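Local coordinates for competence/damage-inducible protein CinA (Agrobacterium tumefaciens, PDB 2A9S) that is of uncertain function but belongs to the competence/damage-inducible CinA family, whose C-terminal domain is a nicotinamide mononucleotide deamidase in several bacterial relatives, at residues 81-93 against 123-137. Numbering follows the deposited sequence.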
loop_
_atom_site.group_PDB
_atom_site.type_symbol
_atom_site.label_atom_id
_atom_site.label_comp_id
_atom_site.label_asym_id
_atom_site.label_seq_id
_atom_site.Cartn_x
_atom_site.Cartn_y
_atom_site.Cartn_z
ATOM N N ALA A 81 0.684 15.640 11.676
ATOM C CA ALA A 81 0.497 14.364 10.985
ATOM C C ALA A 81 1.308 13.298 11.686
ATOM O O ALA A 81 0.870 12.159 11.801
ATOM C CB ALA A 81 0.909 14.479 9.518
ATOM N N VAL A 82 2.496 13.687 12.155
ATOM C CA VAL A 82 3.376 12.785 12.924
ATOM C C VAL A 82 3.153 12.987 14.421
ATOM O O VAL A 82 3.776 13.866 15.068
ATOM C CB VAL A 82 4.868 12.971 12.555
ATOM C CG1 VAL A 82 5.759 12.001 13.385
ATOM C CG2 VAL A 82 5.073 12.748 11.066
ATOM N N SER A 83 2.258 12.183 14.979
ATOM C CA SER A 83 1.895 12.299 16.400
ATOM C C SER A 83 1.211 11.024 16.873
ATOM O O SER A 83 0.657 10.254 16.069
ATOM C CB SER A 83 0.956 13.515 16.617
ATOM O OG SER A 83 -0.347 13.321 16.069
ATOM N N ARG A 84 1.227 10.813 18.182
ATOM C CA ARG A 84 0.505 9.717 18.801
ATOM C C ARG A 84 -0.988 9.797 18.424
ATOM O O ARG A 84 -1.591 8.792 18.033
ATOM C CB ARG A 84 0.722 9.787 20.320
ATOM C CG ARG A 84 -0.068 8.792 21.116
ATOM C CD ARG A 84 -0.062 9.162 22.596
ATOM N NE ARG A 84 -0.940 8.254 23.318
ATOM C CZ ARG A 84 -2.220 8.502 23.598
ATOM N NH1 ARG A 84 -2.776 9.657 23.229
ATOM N NH2 ARG A 84 -2.944 7.594 24.245
ATOM N N GLN A 85 -1.548 11.006 18.493
ATOM C CA GLN A 85 -2.965 11.232 18.204
ATOM C C GLN A 85 -3.380 10.875 16.770
ATOM O O GLN A 85 -4.424 10.248 16.562
ATOM C CB GLN A 85 -3.359 12.681 18.532
ATOM C CG GLN A 85 -3.281 13.007 20.039
ATOM C CD GLN A 85 -1.853 13.349 20.541
ATOM O OE1 GLN A 85 -0.863 13.350 19.779
ATOM N NE2 GLN A 85 -1.755 13.649 21.842
ATOM N N THR A 86 -2.579 11.292 15.788
ATOM C CA THR A 86 -2.856 10.946 14.395
ATOM C C THR A 86 -2.762 9.435 14.229
ATOM O O THR A 86 -3.620 8.855 13.607
ATOM C CB THR A 86 -1.954 11.708 13.402
ATOM O OG1 THR A 86 -2.311 13.101 13.451
ATOM C CG2 THR A 86 -2.165 11.188 11.970
ATOM N N ALA A 87 -1.760 8.803 14.846
ATOM C CA ALA A 87 -1.591 7.344 14.724
ATOM C C ALA A 87 -2.809 6.587 15.241
ATOM O O ALA A 87 -3.329 5.684 14.566
ATOM C CB ALA A 87 -0.315 6.869 15.428
ATOM N N LEU A 88 -3.255 6.975 16.442
ATOM C CA LEU A 88 -4.456 6.391 17.030
ATOM C C LEU A 88 -5.681 6.558 16.137
ATOM O O LEU A 88 -6.408 5.588 15.947
ATOM C CB LEU A 88 -4.728 6.976 18.417
ATOM C CG LEU A 88 -3.702 6.649 19.499
ATOM C CD1 LEU A 88 -4.056 7.456 20.757
ATOM C CD2 LEU A 88 -3.725 5.162 19.785
ATOM N N GLN A 89 -5.909 7.743 15.579
ATOM C CA GLN A 89 -7.071 7.961 14.701
ATOM C C GLN A 89 -6.997 7.186 13.386
ATOM O O GLN A 89 -7.998 6.633 12.920
ATOM C CB GLN A 89 -7.303 9.443 14.434
ATOM C CG GLN A 89 -7.793 10.134 15.701
ATOM C CD GLN A 89 -8.259 11.537 15.461
ATOM O OE1 GLN A 89 -8.003 12.123 14.416
ATOM N NE2 GLN A 89 -8.931 12.105 16.459
ATOM N N MET A 90 -5.801 7.130 12.805
ATOM C CA MET A 90 -5.564 6.289 11.633
ATOM C C MET A 90 -5.918 4.810 11.915
ATOM O O MET A 90 -6.588 4.156 11.096
ATOM C CB MET A 90 -4.101 6.399 11.174
ATOM C CG MET A 90 -3.707 7.730 10.500
ATOM S SD MET A 90 -1.917 7.908 10.110
ATOM C CE MET A 90 -1.715 6.669 8.822
ATOM N N ALA A 91 -5.485 4.295 13.057
ATOM C CA ALA A 91 -5.678 2.885 13.393
ATOM C C ALA A 91 -7.187 2.607 13.550
ATOM O O ALA A 91 -7.727 1.621 13.027
ATOM C CB ALA A 91 -4.907 2.529 14.694
ATOM N N HIS A 92 -7.858 3.524 14.246
ATOM C CA HIS A 92 -9.292 3.436 14.451
ATOM C C HIS A 92 -10.036 3.488 13.111
ATOM O O HIS A 92 -10.922 2.646 12.847
ATOM C CB HIS A 92 -9.753 4.572 15.360
ATOM C CG HIS A 92 -11.220 4.539 15.643
ATOM N ND1 HIS A 92 -12.120 5.350 14.990
ATOM C CD2 HIS A 92 -11.946 3.758 16.481
ATOM C CE1 HIS A 92 -13.339 5.093 15.439
ATOM N NE2 HIS A 92 -13.262 4.123 16.337
ATOM N N GLY A 93 -9.691 4.472 12.274
ATOM C CA GLY A 93 -10.263 4.573 10.920
ATOM C C GLY A 93 -10.053 3.342 10.047
ATOM O O GLY A 93 -10.986 2.874 9.364
ATOM N N LEU A 123 11.711 9.645 13.542
ATOM C CA LEU A 123 10.618 9.593 14.503
ATOM C C LEU A 123 9.407 8.957 13.841
ATOM O O LEU A 123 8.964 9.418 12.781
ATOM C CB LEU A 123 10.218 11.010 14.965
ATOM C CG LEU A 123 8.894 11.079 15.731
ATOM C CD1 LEU A 123 8.978 10.389 17.076
ATOM C CD2 LEU A 123 8.425 12.516 15.885
ATOM N N VAL A 124 8.856 7.910 14.447
ATOM C CA VAL A 124 7.712 7.236 13.843
ATOM C C VAL A 124 6.749 6.892 14.978
ATOM O O VAL A 124 7.173 6.372 16.009
ATOM C CB VAL A 124 8.109 5.919 13.101
ATOM C CG1 VAL A 124 6.838 5.163 12.567
ATOM C CG2 VAL A 124 9.117 6.167 11.966
ATOM N N HIS A 125 5.476 7.192 14.778
ATOM C CA HIS A 125 4.428 6.798 15.717
ATOM C C HIS A 125 3.687 5.606 15.103
ATOM O O HIS A 125 3.269 5.673 13.945
ATOM C CB HIS A 125 3.470 7.958 15.970
ATOM C CG HIS A 125 4.034 8.999 16.899
ATOM N ND1 HIS A 125 4.053 8.836 18.267
ATOM C CD2 HIS A 125 4.669 10.166 16.648
ATOM C CE1 HIS A 125 4.639 9.877 18.828
ATOM N NE2 HIS A 125 5.010 10.707 17.870
ATOM N N LEU A 126 3.560 4.529 15.879
ATOM C CA LEU A 126 2.860 3.325 15.420
ATOM C C LEU A 126 1.739 3.034 16.398
ATOM O O LEU A 126 1.904 3.175 17.633
ATOM C CB LEU A 126 3.796 2.106 15.322
ATOM C CG LEU A 126 5.037 2.189 14.433
ATOM C CD1 LEU A 126 6.230 2.743 15.230
ATOM C CD2 LEU A 126 5.357 0.821 13.871
ATOM N N ALA A 127 0.602 2.593 15.853
ATOM C CA ALA A 127 -0.545 2.237 16.705
ATOM C C ALA A 127 -1.207 1.015 16.095
ATOM O O ALA A 127 -1.350 0.918 14.869
ATOM C CB ALA A 127 -1.529 3.387 16.808
ATOM N N THR A 128 -1.608 0.084 16.951
ATOM C CA THR A 128 -2.449 -1.029 16.512
ATOM C C THR A 128 -3.735 -1.048 17.333
ATOM O O THR A 128 -3.699 -0.795 18.551
ATOM C CB THR A 128 -1.730 -2.381 16.636
ATOM O OG1 THR A 128 -1.286 -2.560 17.990
ATOM C CG2 THR A 128 -0.523 -2.443 15.719
ATOM N N LYS A 129 -4.862 -1.341 16.686
ATOM C CA LYS A 129 -6.141 -1.417 17.411
ATOM C C LYS A 129 -6.917 -2.701 17.090
ATOM O O LYS A 129 -6.808 -3.236 15.992
ATOM C CB LYS A 129 -6.976 -0.172 17.150
ATOM C CG LYS A 129 -8.246 -0.079 18.004
ATOM C CD LYS A 129 -8.933 1.248 17.849
ATOM C CE LYS A 129 -10.154 1.275 18.770
ATOM N NZ LYS A 129 -10.709 2.646 18.877
ATOM N N ALA A 130 -7.635 -3.223 18.088
ATOM C CA ALA A 130 -8.484 -4.417 17.926
ATOM C C ALA A 130 -9.940 -4.015 18.127
ATOM O O ALA A 130 -10.220 -2.995 18.746
ATOM C CB ALA A 130 -8.117 -5.466 18.937
ATOM N N ARG A 131 -10.852 -4.816 17.587
ATOM C CA ARG A 131 -12.298 -4.563 17.686
ATOM C C ARG A 131 -12.825 -4.428 19.127
ATOM O O ARG A 131 -13.819 -3.730 19.363
ATOM C CB ARG A 131 -13.076 -5.675 16.973
ATOM C CG ARG A 131 -12.883 -5.741 15.474
ATOM C CD ARG A 131 -13.727 -4.698 14.790
ATOM N NE ARG A 131 -13.523 -4.723 13.346
ATOM C CZ ARG A 131 -14.201 -4.000 12.458
ATOM N NH1 ARG A 131 -15.204 -3.210 12.839
ATOM N NH2 ARG A 131 -13.892 -4.103 11.171
ATOM N N ASN A 132 -12.169 -5.109 20.074
ATOM C CA ASN A 132 -12.535 -5.056 21.502
ATOM C C ASN A 132 -12.098 -3.752 22.187
ATOM O O ASN A 132 -12.288 -3.562 23.406
ATOM C CB ASN A 132 -11.949 -6.269 22.241
ATOM C CG ASN A 132 -10.443 -6.179 22.411
ATOM O OD1 ASN A 132 -9.805 -5.207 21.987
ATOM N ND2 ASN A 132 -9.862 -7.192 23.067
ATOM N N GLY A 133 -11.488 -2.864 21.413
ATOM C CA GLY A 133 -11.020 -1.582 21.943
ATOM C C GLY A 133 -9.567 -1.531 22.385
ATOM O O GLY A 133 -9.022 -0.437 22.568
ATOM N N ASN A 134 -8.923 -2.684 22.552
ATOM C CA ASN A 134 -7.495 -2.698 22.936
ATOM C C ASN A 134 -6.614 -1.945 21.908
ATOM O O ASN A 134 -6.711 -2.195 20.702
ATOM C CB ASN A 134 -7.002 -4.132 23.132
ATOM C CG ASN A 134 -5.710 -4.214 23.951
ATOM O OD1 ASN A 134 -5.343 -3.277 24.671
ATOM N ND2 ASN A 134 -5.005 -5.342 23.828
ATOM N N VAL A 135 -5.815 -0.986 22.389
ATOM C CA VAL A 135 -4.885 -0.231 21.540
ATOM C C VAL A 135 -3.458 -0.347 22.068
ATOM O O VAL A 135 -3.230 -0.268 23.282
ATOM C CB VAL A 135 -5.267 1.266 21.452
ATOM C CG1 VAL A 135 -4.261 2.029 20.597
ATOM C CG2 VAL A 135 -6.672 1.431 20.876
ATOM N N LEU A 136 -2.488 -0.521 21.172
ATOM C CA LEU A 136 -1.072 -0.419 21.547
ATOM C C LEU A 136 -0.435 0.699 20.729
ATOM O O LEU A 136 -0.727 0.820 19.539
ATOM C CB LEU A 136 -0.333 -1.720 21.237
ATOM C CG LEU A 136 -0.879 -2.963 21.921
ATOM C CD1 LEU A 136 -0.099 -4.176 21.436
ATOM C CD2 LEU A 136 -0.806 -2.776 23.457
ATOM N N HIS A 137 0.398 1.516 21.368
ATOM C CA HIS A 137 1.150 2.572 20.658
ATOM C C HIS A 137 2.622 2.566 21.057
ATOM O O HIS A 137 2.960 2.358 22.218
ATOM C CB HIS A 137 0.513 3.964 20.847
ATOM C CG HIS A 137 1.437 5.114 20.537
ATOM N ND1 HIS A 137 2.202 5.729 21.508
ATOM C CD2 HIS A 137 1.715 5.760 19.376
ATOM C CE1 HIS A 137 2.889 6.722 20.965
ATOM N NE2 HIS A 137 2.622 6.756 19.672
#
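His125 and His137 present their rings to the start of helix 84-93, and each ring has a part of that helix start over one face. Over His125 lies the peptide that joins Ser83 to Arg84: Arg84 N sits above the ring centre, 3.4 Å from His125 ND1, but at an angle too poor for a hydrogen bond. On the His137 ring the partner is aliphatic. Arg84 CG stands 3.6 Å from the centroid of the His137 ring and 11° off its normal, which identifies a CH-pi contact; the extended Arg84 chain, CG anti to the backbone N (chi1 175°), then runs on past the imidazole, its guanidinium plane steeply inclined to the ring. The two imidazoles are tied by a hydrogen bond of 2.9 Å between His125 ND1 and His137 NE2, nearly straight, which should limit rotation of both rings. At the helix start, Ser83 OG accepts from Thr86 N as the N-cap.

The contact joins a helix layer to the mixed sheet of an alpha/beta/alpha arrangement: helix 84-96 packs on one face, its segment 84-93 running 34° from the direction of strand 123-130, while helix 147-167 packs on the other face, against Val124, Leu126 and Thr128.

Apolar contacts fill the middle. The axes of segments 84-93 and 123-130 approach to 7.2 Å, consistent with the small residues between them: Ala87 CB meets Ala127 CB at 3.9 Å and Ala91 CB rests on the same methyl. Leu88 reaches across to the hairpin's second strand with CD2, tightly packed against Val135 CG1, and Val82 CG1 touches both Leu123 CD2 and the edge of the His125 ring.

Towards Ala91 and His92, the extended Lys129 runs alongside His92, with no hydrogen bond across the contact.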